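Local coordinates for C protein alpha-antigen (Streptococcus agalactiae, PDB 1YWM) that may contribute to virulence and to immunity as a surface protein attached to the bacterial cell wall, at residues A[149-154]-A[181-185]; A[157-161]-A[174-178]; A[70-74]-A[86-91]. All blocks are in the same frame, centred on the assembly; numbering follows the deposited sequence.

This N-terminal piece of the alpha C protein joins a fibronectin-like beta sandwich to an antiparallel three-helix bundle. Contacts 1 and 2 are two levels of one helix pair, 144-163 against 168-182; contact 2 is nested within the chain closed by contact 1. Their centres are about 11 Å apart, and they touch where Leu154 meets Val178 and Leu181 meets Ile157. Contact 3 belongs to the sandwich, its centre about 24 Å from that of contact 2 and about 35 Å from that of contact 1. Its strands, 66-73 and 88-97, carry at their other ends Thr66 and Phe97, part of the pocket holding the dithiol (2R,3S)-1,4-dimercaptobutane-2,3-diol in this crystal.

Contact 1: residues A[149-154]-A[181-185]; sequences EVLTGL and LEKLL
The carboxylate of Glu149 lies with one face beneath a methyl of Leu184: Leu184 CD1 is 3.5 Å from Glu149 OE1, and the two side chains are roughly perpendicular. Near the same acid sits a water, held firmly by Leu184 O but only weakly by Glu149 OE2, to both of which it donates. The second flat group is the peptide linking Gly153 to Leu154. Leu181 CD1 sits squarely over one of its faces, 3.6 Å from Gly153 C. Here the bare CA of Gly153 lets Leu181 come right down onto the helix backbone. Beyond the peptide, Leu181 CD1 also meets Leu154 CD2 at 4.0 Å, the two leucines lying side by side and pointing opposite ways.

Val150 fills the middle. With CG1 anti to its own backbone N (chi1 168°), CG2 is swung to press on Leu181 O at a tight 3.1 Å; that carbonyl already accepts the N-H of Leu184. Val150 CG2 further touches Leu185 CD2 at 3.8 Å and Leu184 CB at 3.9 Å, packing against the second half of the type I turn from Glu182 to Leu185. The direct contacts are van der Waals, methyl to methyl or methyl to oxygen and backbone; the water adds one bridge.

Behind them, Val133 of helix 124-137 packs on Val150 and Leu154, while Leu185 reaches Trp142. Three helices thus meet around one set of leucines and valines, the interior of an antiparallel three-helix bundle.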
ATOM      1  N   GLU A 149      -3.268  25.746   4.285  1.00  8.69           N
ATOM      2  CA  GLU A 149      -1.976  25.267   3.804  1.00 10.85           C
ATOM      3  C   GLU A 149      -1.678  23.889   4.367  1.00 12.13           C
ATOM      4  O   GLU A 149      -1.183  23.009   3.656  1.00 11.96           O
ATOM      5  CB  GLU A 149      -0.857  26.260   4.187  1.00 14.82           C
ATOM      6  CG  GLU A 149       0.543  25.761   3.849  1.00 16.31           C
ATOM      7  CD  GLU A 149       1.629  26.764   4.242  1.00 38.87           C
ATOM      8  OE1 GLU A 149       2.784  26.596   3.801  1.00 26.45           O
ATOM      9  OE2 GLU A 149       1.331  27.718   5.005  1.00 24.54           O
ATOM     10  N   VAL A 150      -1.980  23.697   5.649  1.00  6.96           N
ATOM     11  CA  VAL A 150      -1.743  22.404   6.292  1.00 10.84           C
ATOM     12  C   VAL A 150      -2.652  21.320   5.673  1.00 10.17           C
ATOM     13  O   VAL A 150      -2.180  20.224   5.297  1.00 13.04           O
ATOM     14  CB  VAL A 150      -1.889  22.472   7.821  1.00 12.23           C
ATOM     15  CG1 VAL A 150      -1.920  21.035   8.470  1.00 12.22           C
ATOM     16  CG2 VAL A 150      -0.725  23.329   8.419  1.00 12.65           C
ATOM     17  N   LEU A 151      -3.934  21.628   5.521  1.00  8.99           N
ATOM     18  CA  LEU A 151      -4.849  20.614   4.933  1.00  8.55           C
ATOM     19  C   LEU A 151      -4.483  20.272   3.506  1.00 11.03           C
ATOM     20  O   LEU A 151      -4.685  19.115   3.039  1.00 11.70           O
ATOM     21  CB  LEU A 151      -6.287  21.122   4.997  1.00 11.16           C
ATOM     22  CG  LEU A 151      -6.825  21.221   6.440  1.00 15.92           C
ATOM     23  CD1 LEU A 151      -8.287  21.650   6.390  1.00 12.07           C
ATOM     24  CD2 LEU A 151      -6.695  19.919   7.209  1.00 23.44           C
ATOM     25  N   THR A 152      -3.962  21.254   2.771  1.00  8.16           N
ATOM     26  CA  THR A 152      -3.545  20.999   1.393  1.00  9.85           C
ATOM     27  C   THR A 152      -2.431  19.943   1.355  1.00 12.98           C
ATOM     28  O   THR A 152      -2.422  19.031   0.502  1.00 13.99           O
ATOM     29  CB  THR A 152      -3.015  22.349   0.754  1.00 14.75           C
ATOM     30  OG1 THR A 152      -4.116  23.219   0.439  1.00 10.64           O
ATOM     31  CG2 THR A 152      -2.364  22.090  -0.617  1.00 17.07           C
ATOM     32  N   GLY A 153      -1.482  20.082   2.270  1.00 12.14           N
ATOM     33  CA  GLY A 153      -0.360  19.147   2.332  1.00 16.99           C
ATOM     34  C   GLY A 153      -0.825  17.757   2.767  1.00 15.30           C
ATOM     35  O   GLY A 153      -0.379  16.709   2.225  1.00 14.35           O
ATOM     36  N   LEU A 154      -1.691  17.720   3.768  1.00 10.68           N
ATOM     37  CA  LEU A 154      -2.269  16.434   4.170  1.00 12.08           C
ATOM     38  C   LEU A 154      -3.041  15.755   3.021  1.00 12.54           C
ATOM     39  O   LEU A 154      -2.960  14.527   2.861  1.00 10.82           O
ATOM     40  CB  LEU A 154      -3.199  16.601   5.374  1.00 10.19           C
ATOM     41  CG  LEU A 154      -2.555  17.176   6.654  1.00 12.97           C
ATOM     42  CD1 LEU A 154      -3.645  17.229   7.745  1.00 15.11           C
ATOM     43  CD2 LEU A 154      -1.358  16.356   7.163  1.00 13.30           C
ATOM     44  N   LEU A 181       4.358  19.606   8.575  1.00 16.74           N
ATOM     45  CA  LEU A 181       3.162  20.362   8.168  1.00 12.72           C
ATOM     46  C   LEU A 181       2.391  20.939   9.370  1.00 14.43           C
ATOM     47  O   LEU A 181       1.935  22.095   9.348  1.00 14.07           O
ATOM     48  CB  LEU A 181       2.196  19.491   7.325  1.00 16.92           C
ATOM     49  CG  LEU A 181       2.554  19.294   5.837  1.00 16.28           C
ATOM     50  CD1 LEU A 181       1.770  18.069   5.264  1.00 14.62           C
ATOM     51  CD2 LEU A 181       2.271  20.561   5.032  1.00 14.73           C
ATOM     52  N   GLU A 182       2.223  20.135  10.403  1.00 11.57           N
ATOM     53  CA  GLU A 182       1.474  20.573  11.585  1.00 11.80           C
ATOM     54  C   GLU A 182       2.120  21.801  12.218  1.00 15.61           C
ATOM     55  O   GLU A 182       1.437  22.669  12.738  1.00 13.22           O
ATOM     56  CB  GLU A 182       1.349  19.439  12.601  1.00 14.44           C
ATOM     57  CG  GLU A 182       0.454  19.802  13.791  1.00 14.42           C
ATOM     58  CD  GLU A 182       0.172  18.623  14.691  1.00 18.48           C
ATOM     59  OE1 GLU A 182      -1.014  18.397  15.050  1.00 15.25           O
ATOM     60  OE2 GLU A 182       1.142  17.927  15.018  1.00 19.03           O
ATOM     61  N   LYS A 183       3.435  21.895  12.134  1.00 14.50           N
ATOM     62  CA  LYS A 183       4.138  23.081  12.664  1.00 18.34           C
ATOM     63  C   LYS A 183       3.862  24.365  11.893  1.00 19.52           C
ATOM     64  O   LYS A 183       4.188  25.451  12.389  1.00 19.13           O
ATOM     65  CB  LYS A 183       5.648  22.826  12.786  1.00 15.60           C
ATOM     66  CG  LYS A 183       6.023  21.648  13.669  1.00 21.25           C
ATOM     67  CD  LYS A 183       7.540  21.456  13.660  1.00 25.97           C
ATOM     68  CE  LYS A 183       7.991  20.184  14.393  1.00 25.34           C
ATOM     69  NZ  LYS A 183       9.483  20.015  14.162  1.00 30.76           N
ATOM     70  N   LEU A 184       3.192  24.273  10.732  1.00 11.98           N
ATOM     71  CA  LEU A 184       2.834  25.473   9.991  1.00 15.64           C
ATOM     72  C   LEU A 184       1.572  26.180  10.525  1.00 15.77           C
ATOM     73  O   LEU A 184       1.240  27.268  10.059  1.00 11.81           O
ATOM     74  CB  LEU A 184       2.672  25.170   8.490  1.00 12.02           C
ATOM     75  CG  LEU A 184       3.961  24.652   7.802  1.00 17.83           C
ATOM     76  CD1 LEU A 184       3.655  24.326   6.312  1.00 20.69           C
ATOM     77  CD2 LEU A 184       5.155  25.625   7.904  1.00 27.67           C
ATOM     78  N   LEU A 185       0.852  25.547  11.438  1.00 12.78           N
ATOM     79  CA  LEU A 185      -0.360  26.166  11.974  1.00 11.01           C
ATOM     80  C   LEU A 185       0.068  27.420  12.753  1.00 11.31           C
ATOM     81  O   LEU A 185       1.065  27.390  13.478  1.00 15.21           O
ATOM     82  CB  LEU A 185      -1.123  25.211  12.894  1.00 11.71           C
ATOM     83  CG  LEU A 185      -1.732  24.013  12.158  1.00 10.13           C
ATOM     84  CD1 LEU A 185      -2.207  23.022  13.221  1.00 13.60           C
ATOM     85  CD2 LEU A 185      -2.872  24.570  11.250  1.00  8.49           C
TER
HETATM   86  O   HOH W   1       2.158  28.949   8.072  1.00 30.63           O

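Contact 2: residues A[157-161]-A[174-178]; sequences IKTDI and KIVEV
The carboxylate of Asp160 is gripped from several quarters, and Lys174 is its partner across the contact, with Asp160 OD2 3.3 Å from Lys174 NZ in a salt bridge. The ammonium group stands somewhat out of the carboxylate plane, and the carbon before it is just as near: Lys174 CE lies 3.2 Å from Asp160 OD2. The lysine therefore meets the acid partly with its flank, its end folded back by a nearly eclipsed last torsion (chi4 14°). The other oxygen, OD1, forms a salt bridge with Lys166 and a hydrogen bond with Asn164, both in the turn between the helices. Lys174 NZ has in Asp170 a further, weak and distant ion-pair partner.

On its way to the acid the lysine runs alongside Ile161, the two side chains heading in opposite senses, with Lys174 CD 3.9 Å from Ile161 CG2. That isoleucine holds CG1 in the crowded position between backbone N and carbonyl carbon (chi1 64°), which leaves CG2 to meet the lysine.

One turn earlier in the same helix, Ile157 points straight at the partner. Its CD1 packs on Val178 CG2 at 3.7 Å and also brushes Glu177 OE1 at 3.9 Å, so it lies between a buried methyl and the exposed acid. The short helix segments run antiparallel, 162° apart, with axes 12.1 Å from each other; side chains from both helices, Ile157, Ile161 and Lys174 among them, span this distance.

Val178 also packs on Val133 of helix 124-137. Polar and apolar halves are thus layered: lysine methylenes continue the bundle interior, and the charges gather near the connecting turn. The bridges to Lys166 and Lys174 link helix 144-163 to the turn and to helix 168-182; the two cations probably favour the ionised acid.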
ATOM      1  N   ILE A 157      -0.605  14.119   0.502  1.00 13.43           N
ATOM      2  CA  ILE A 157      -0.107  12.875   1.051  1.00 12.12           C
ATOM      3  C   ILE A 157      -1.189  11.774   1.038  1.00 16.22           C
ATOM      4  O   ILE A 157      -0.920  10.616   0.677  1.00 15.12           O
ATOM      5  CB  ILE A 157       0.436  13.093   2.483  1.00 13.00           C
ATOM      6  CG1 ILE A 157       1.712  13.973   2.413  1.00 12.67           C
ATOM      7  CG2 ILE A 157       0.782  11.725   3.107  1.00 19.29           C
ATOM      8  CD1 ILE A 157       2.290  14.480   3.758  1.00 12.45           C
ATOM      9  N   LYS A 158      -2.400  12.120   1.465  1.00 14.88           N
ATOM     10  CA  LYS A 158      -3.454  11.110   1.545  1.00 16.71           C
ATOM     11  C   LYS A 158      -3.808  10.572   0.149  1.00 16.84           C
ATOM     12  O   LYS A 158      -3.972   9.366  -0.036  1.00 15.67           O
ATOM     13  CB  LYS A 158      -4.686  11.676   2.276  1.00 16.43           C
ATOM     14  CG  LYS A 158      -5.979  10.812   2.196  1.00 22.09           C
ATOM     15  CD  LYS A 158      -6.089   9.848   3.347  1.00 27.98           C
ATOM     16  CE  LYS A 158      -7.553   9.346   3.610  1.00 34.79           C
ATOM     17  NZ  LYS A 158      -8.455   9.182   2.411  1.00 27.50           N
ATOM     18  N   THR A 159      -3.918  11.462  -0.823  1.00 12.10           N
ATOM     19  CA  THR A 159      -4.175  11.032  -2.217  1.00 13.05           C
ATOM     20  C   THR A 159      -3.091  10.057  -2.721  1.00 19.67           C
ATOM     21  O   THR A 159      -3.391   9.025  -3.334  1.00 16.02           O
ATOM     22  CB  THR A 159      -4.292  12.280  -3.114  1.00 20.60           C
ATOM     23  OG1 THR A 159      -5.458  13.010  -2.711  1.00 18.89           O
ATOM     24  CG2 THR A 159      -4.594  11.894  -4.565  1.00 23.55           C
ATOM     25  N   ASP A 160      -1.849  10.384  -2.399  1.00 14.94           N
ATOM     26  CA  ASP A 160      -0.679   9.605  -2.790  1.00 16.09           C
ATOM     27  C   ASP A 160      -0.712   8.176  -2.193  1.00 18.33           C
ATOM     28  O   ASP A 160      -0.606   7.188  -2.930  1.00 20.39           O
ATOM     29  CB  ASP A 160       0.556  10.389  -2.370  1.00 15.91           C
ATOM     30  CG  ASP A 160       1.861   9.737  -2.811  1.00 24.75           C
ATOM     31  OD1 ASP A 160       1.871   8.926  -3.752  1.00 19.67           O
ATOM     32  OD2 ASP A 160       2.932   9.996  -2.259  1.00 15.31           O
ATOM     33  N   ILE A 161      -0.947   8.061  -0.885  1.00 14.27           N
ATOM     34  CA  ILE A 161      -0.958   6.745  -0.266  1.00 12.97           C
ATOM     35  C   ILE A 161      -2.231   5.969  -0.610  1.00 15.27           C
ATOM     36  O   ILE A 161      -2.225   4.737  -0.559  1.00 13.82           O
ATOM     37  CB  ILE A 161      -0.675   6.783   1.251  1.00 16.46           C
ATOM     38  CG1 ILE A 161      -1.773   7.549   2.028  1.00 12.53           C
ATOM     39  CG2 ILE A 161       0.778   7.323   1.521  1.00 16.49           C
ATOM     40  CD1 ILE A 161      -1.600   7.466   3.574  1.00 14.61           C
ATOM     41  N   LYS A 174       6.986  10.117   5.231  1.00 18.09           N
ATOM     42  CA  LYS A 174       5.753  10.914   5.124  1.00 17.13           C
ATOM     43  C   LYS A 174       5.215  11.269   6.526  1.00 17.00           C
ATOM     44  O   LYS A 174       4.545  12.280   6.696  1.00 15.49           O
ATOM     45  CB  LYS A 174       4.693  10.188   4.264  1.00 12.47           C
ATOM     46  CG  LYS A 174       5.029  10.151   2.785  1.00 19.41           C
ATOM     47  CD  LYS A 174       4.087   9.224   2.072  1.00 23.65           C
ATOM     48  CE  LYS A 174       4.219   9.232   0.535  1.00 22.68           C
ATOM     49  NZ  LYS A 174       5.422   9.878  -0.055  1.00 24.21           N
ATOM     50  N   ILE A 175       5.475  10.422   7.520  1.00 13.98           N
ATOM     51  CA  ILE A 175       5.065  10.729   8.882  1.00 18.76           C
ATOM     52  C   ILE A 175       5.797  11.992   9.350  1.00 19.86           C
ATOM     53  O   ILE A 175       5.183  12.876   9.976  1.00 17.87           O
ATOM     54  CB  ILE A 175       5.319   9.548   9.852  1.00 18.84           C
ATOM     55  CG1 ILE A 175       4.326   8.426   9.565  1.00 17.74           C
ATOM     56  CG2 ILE A 175       5.169  10.001  11.339  1.00 15.68           C
ATOM     57  CD1 ILE A 175       4.617   7.106  10.312  1.00 21.36           C
ATOM     58  N   VAL A 176       7.092  12.059   9.022  1.00 17.88           N
ATOM     59  CA  VAL A 176       7.909  13.231   9.310  1.00 21.55           C
ATOM     60  C   VAL A 176       7.356  14.446   8.562  1.00 21.70           C
ATOM     61  O   VAL A 176       7.244  15.524   9.161  1.00 17.43           O
ATOM     62  CB  VAL A 176       9.426  13.036   8.965  1.00 23.17           C
ATOM     63  CG1 VAL A 176      10.222  14.362   9.174  1.00 20.30           C
ATOM     64  CG2 VAL A 176      10.032  11.922   9.796  1.00 25.43           C
ATOM     65  N   GLU A 177       7.045  14.301   7.264  1.00 15.37           N
ATOM     66  CA  GLU A 177       6.428  15.412   6.533  1.00 19.26           C
ATOM     67  C   GLU A 177       5.143  15.931   7.218  1.00 14.96           C
ATOM     68  O   GLU A 177       4.877  17.156   7.215  1.00 16.87           O
ATOM     69  CB  GLU A 177       6.139  15.033   5.070  1.00 14.93           C
ATOM     70  CG  GLU A 177       7.399  14.822   4.227  1.00 24.13           C
ATOM     71  CD  GLU A 177       7.096  14.303   2.825  1.00 35.59           C
ATOM     72  OE1 GLU A 177       5.959  14.487   2.355  1.00 32.82           O
ATOM     73  OE2 GLU A 177       7.999  13.710   2.190  1.00 49.26           O
ATOM     74  N   VAL A 178       4.340  15.007   7.754  1.00 15.40           N
ATOM     75  CA  VAL A 178       3.053  15.353   8.384  1.00 13.55           C
ATOM     76  C   VAL A 178       3.329  16.113   9.683  1.00 19.30           C
ATOM     77  O   VAL A 178       2.660  17.107   9.986  1.00 13.37           O
ATOM     78  CB  VAL A 178       2.178  14.096   8.624  1.00 10.31           C
ATOM     79  CG1 VAL A 178       0.951  14.402   9.543  1.00 13.48           C
ATOM     80  CG2 VAL A 178       1.649  13.556   7.259  1.00 11.90           C
TER

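Contact 3: residues A[70-74]-A[86-91]; sequences VFRQG and STGRAS
Antiparallel pairing of neighbouring strands 66-73 and 88-97 in the beta sandwich of the fibronectin-like domain brings Arg72 and Ser91 together as a hydrogen-bonded pair. Arg72 N donates to Ser91 O at 3.1 Å, and Ser91 N returns a bond to Arg72 O at 3.0 Å. Ser91 O also receives the CA-H of Phe71, 3.2 Å from CA to O, and lies at the edge of the phenylalanine ring. Across the pair, Ser91 OG rests against Arg72 CB; a water links the same hydroxyl to Val70 O.

The short strand segments run antiparallel with a strong twist, 137° between their directions. Beyond the Arg72-Ser91 pair, Gln73 reaches across with its side chain. The chain is fully extended, with CG anti to the backbone N (chi1 -176°), carrying the amide over to residue 86. Gln73 NE2 donates to Ser86 O at 2.9 Å along an almost straight N-H...O line of 172°. The acceptor lies in the plane of the glutamine amide, but the donor sits well above the plane of the serine carbonyl. A second bond from Gln73 NE2 goes to a water that donates to Arg89 O, and Gln73 OE1 takes one from another water, itself held by Ser86 N. Beside the strand pair, Ala90 CB packs on Gln73 CB at 4.0 Å and approaches Arg72 O.

The bonding is consistent with one amide orientation: nitrogen toward Ser86 O, oxygen toward the water that accepts from Ser86 N. Where the backbone pairing stops, the Gln73 amide and two waters thus link the end of strand 66-73 to residues 86 and 89.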
ATOM      1  N   VAL A  70       0.834 -18.184  -2.149  1.00 13.28           N
ATOM      2  CA  VAL A  70       1.602 -18.527  -0.962  1.00 11.24           C
ATOM      3  C   VAL A  70       2.562 -17.391  -0.799  1.00 10.76           C
ATOM      4  O   VAL A  70       3.249 -17.012  -1.752  1.00 12.94           O
ATOM      5  CB  VAL A  70       2.473 -19.850  -1.097  1.00 15.83           C
ATOM      6  CG1 VAL A  70       3.045 -20.205   0.314  1.00 14.62           C
ATOM      7  CG2 VAL A  70       1.662 -20.987  -1.629  1.00 25.87           C
ATOM      8  N   PHE A  71       2.607 -16.853   0.411  1.00 11.43           N
ATOM      9  CA  PHE A  71       3.609 -15.846   0.756  1.00 14.96           C
ATOM     10  C   PHE A  71       4.750 -16.549   1.479  1.00 11.53           C
ATOM     11  O   PHE A  71       4.530 -17.511   2.229  1.00 15.14           O
ATOM     12  CB  PHE A  71       3.002 -14.799   1.728  1.00 14.24           C
ATOM     13  CG  PHE A  71       1.927 -13.936   1.116  1.00 17.48           C
ATOM     14  CD1 PHE A  71       0.589 -14.125   1.447  1.00 13.94           C
ATOM     15  CD2 PHE A  71       2.257 -12.896   0.248  1.00 13.18           C
ATOM     16  CE1 PHE A  71      -0.422 -13.305   0.916  1.00 14.80           C
ATOM     17  CE2 PHE A  71       1.245 -12.077  -0.312  1.00 12.96           C
ATOM     18  CZ  PHE A  71      -0.091 -12.280   0.035  1.00 11.26           C
ATOM     19  N   ARG A  72       5.963 -16.050   1.287  1.00 10.91           N
ATOM     20  CA  ARG A  72       7.084 -16.481   2.099  1.00 10.98           C
ATOM     21  C   ARG A  72       7.676 -15.210   2.700  1.00 18.03           C
ATOM     22  O   ARG A  72       8.018 -14.280   1.956  1.00 15.84           O
ATOM     23  CB  ARG A  72       8.126 -17.114   1.179  1.00 13.49           C
ATOM     24  CG  ARG A  72       9.398 -17.464   1.896  1.00 16.88           C
ATOM     25  CD  ARG A  72       9.260 -18.677   2.723  1.00 16.71           C
ATOM     26  NE  ARG A  72      10.491 -19.036   3.425  1.00 17.20           N
ATOM     27  CZ  ARG A  72      10.544 -19.994   4.331  1.00 14.78           C
ATOM     28  NH1 ARG A  72       9.447 -20.715   4.588  1.00 14.00           N
ATOM     29  NH2 ARG A  72      11.701 -20.266   4.961  1.00 16.27           N
ATOM     30  N   GLN A  73       7.795 -15.195   4.019  1.00 14.57           N
ATOM     31  CA  GLN A  73       8.363 -14.064   4.734  1.00 17.91           C
ATOM     32  C   GLN A  73       9.094 -14.595   5.948  1.00 18.14           C
ATOM     33  O   GLN A  73       8.523 -15.357   6.723  1.00 17.41           O
ATOM     34  CB  GLN A  73       7.245 -13.135   5.210  1.00 15.23           C
ATOM     35  CG  GLN A  73       7.803 -11.887   5.887  1.00 19.42           C
ATOM     36  CD  GLN A  73       6.718 -10.946   6.285  1.00 28.79           C
ATOM     37  OE1 GLN A  73       5.606 -11.369   6.600  1.00 23.23           O
ATOM     38  NE2 GLN A  73       7.031  -9.661   6.279  1.00 28.20           N
ATOM     39  N   GLY A  74      10.348 -14.190   6.131  1.00 21.19           N
ATOM     40  CA  GLY A  74      11.146 -14.762   7.202  1.00 26.65           C
ATOM     41  C   GLY A  74      11.311 -16.262   6.980  1.00 20.90           C
ATOM     42  O   GLY A  74      11.683 -16.693   5.882  1.00 24.50           O
ATOM     43  N   SER A  86       3.905  -8.335   9.560  1.00 19.43           N
ATOM     44  CA  SER A  86       5.175  -7.612   9.634  1.00 24.17           C
ATOM     45  C   SER A  86       5.475  -6.999   8.282  1.00 25.37           C
ATOM     46  O   SER A  86       5.188  -7.606   7.252  1.00 20.88           O
ATOM     47  CB  SER A  86       6.305  -8.581  10.003  1.00 28.25           C
ATOM     48  OG  SER A  86       6.126  -9.065  11.323  1.00 37.17           O
ATOM     49  N   THR A  87       6.076  -5.811   8.280  1.00 21.32           N
ATOM     50  CA  THR A  87       6.477  -5.160   7.037  1.00 20.87           C
ATOM     51  C   THR A  87       7.880  -5.563   6.601  1.00 22.06           C
ATOM     52  O   THR A  87       8.653  -6.104   7.379  1.00 25.40           O
ATOM     53  CB  THR A  87       6.424  -3.628   7.174  1.00 25.10           C
ATOM     54  OG1 THR A  87       7.297  -3.241   8.241  1.00 20.27           O
ATOM     55  CG2 THR A  87       5.035  -3.171   7.613  1.00 26.19           C
ATOM     56  N   GLY A  88       8.211  -5.276   5.351  1.00 18.09           N
ATOM     57  CA  GLY A  88       9.498  -5.659   4.827  1.00 20.02           C
ATOM     58  C   GLY A  88       9.331  -6.408   3.516  1.00 20.39           C
ATOM     59  O   GLY A  88       8.226  -6.455   2.931  1.00 20.77           O
ATOM     60  N   ARG A  89      10.445  -6.973   3.060  1.00 21.54           N
ATOM     61  CA  ARG A  89      10.506  -7.709   1.808  1.00 23.34           C
ATOM     62  C   ARG A  89      10.046  -9.160   2.030  1.00 21.67           C
ATOM     63  O   ARG A  89      10.275  -9.754   3.085  1.00 20.73           O
ATOM     64  CB  ARG A  89      11.939  -7.693   1.259  1.00 31.92           C
ATOM     65  CG  ARG A  89      12.042  -8.231  -0.158  1.00 42.10           C
ATOM     66  CD  ARG A  89      13.470  -8.472  -0.634  1.00 63.96           C
ATOM     67  NE  ARG A  89      13.745  -7.879  -1.945  1.00 58.88           N
ATOM     68  CZ  ARG A  89      13.865  -6.571  -2.169  1.00 60.58           C
ATOM     69  NH1 ARG A  89      13.725  -5.704  -1.174  1.00 63.29           N
ATOM     70  NH2 ARG A  89      14.125  -6.126  -3.392  1.00 43.72           N
ATOM     71  N   ALA A  90       9.385  -9.705   1.022  1.00 19.75           N
ATOM     72  CA  ALA A  90       8.828 -11.054   1.118  1.00 16.05           C
ATOM     73  C   ALA A  90       8.669 -11.520  -0.322  1.00  9.37           C
ATOM     74  O   ALA A  90       9.138 -10.856  -1.255  1.00 15.82           O
ATOM     75  CB  ALA A  90       7.489 -11.010   1.862  1.00 13.68           C
ATOM     76  N   SER A  91       8.006 -12.658  -0.513  1.00 12.65           N
ATOM     77  CA  SER A  91       7.663 -13.070  -1.856  1.00 14.19           C
ATOM     78  C   SER A  91       6.213 -13.517  -1.884  1.00 12.55           C
ATOM     79  O   SER A  91       5.602 -13.852  -0.825  1.00 14.43           O
ATOM     80  CB  SER A  91       8.594 -14.197  -2.350  1.00 17.55           C
ATOM     81  OG  SER A  91       8.246 -15.426  -1.708  1.00 16.82           O
TER
HETATM   82  O   HOH W   2       6.043 -17.025  -2.037  1.00 14.02           O
HETATM   83  O   HOH W   3       4.081 -11.217   8.640  1.00 26.19           O
HETATM   84  O   HOH W   4       9.885  -9.011   5.586  1.00 31.69           O
HETATM   85  O   HOH W   5      11.730 -12.640   3.496  1.00 38.29           O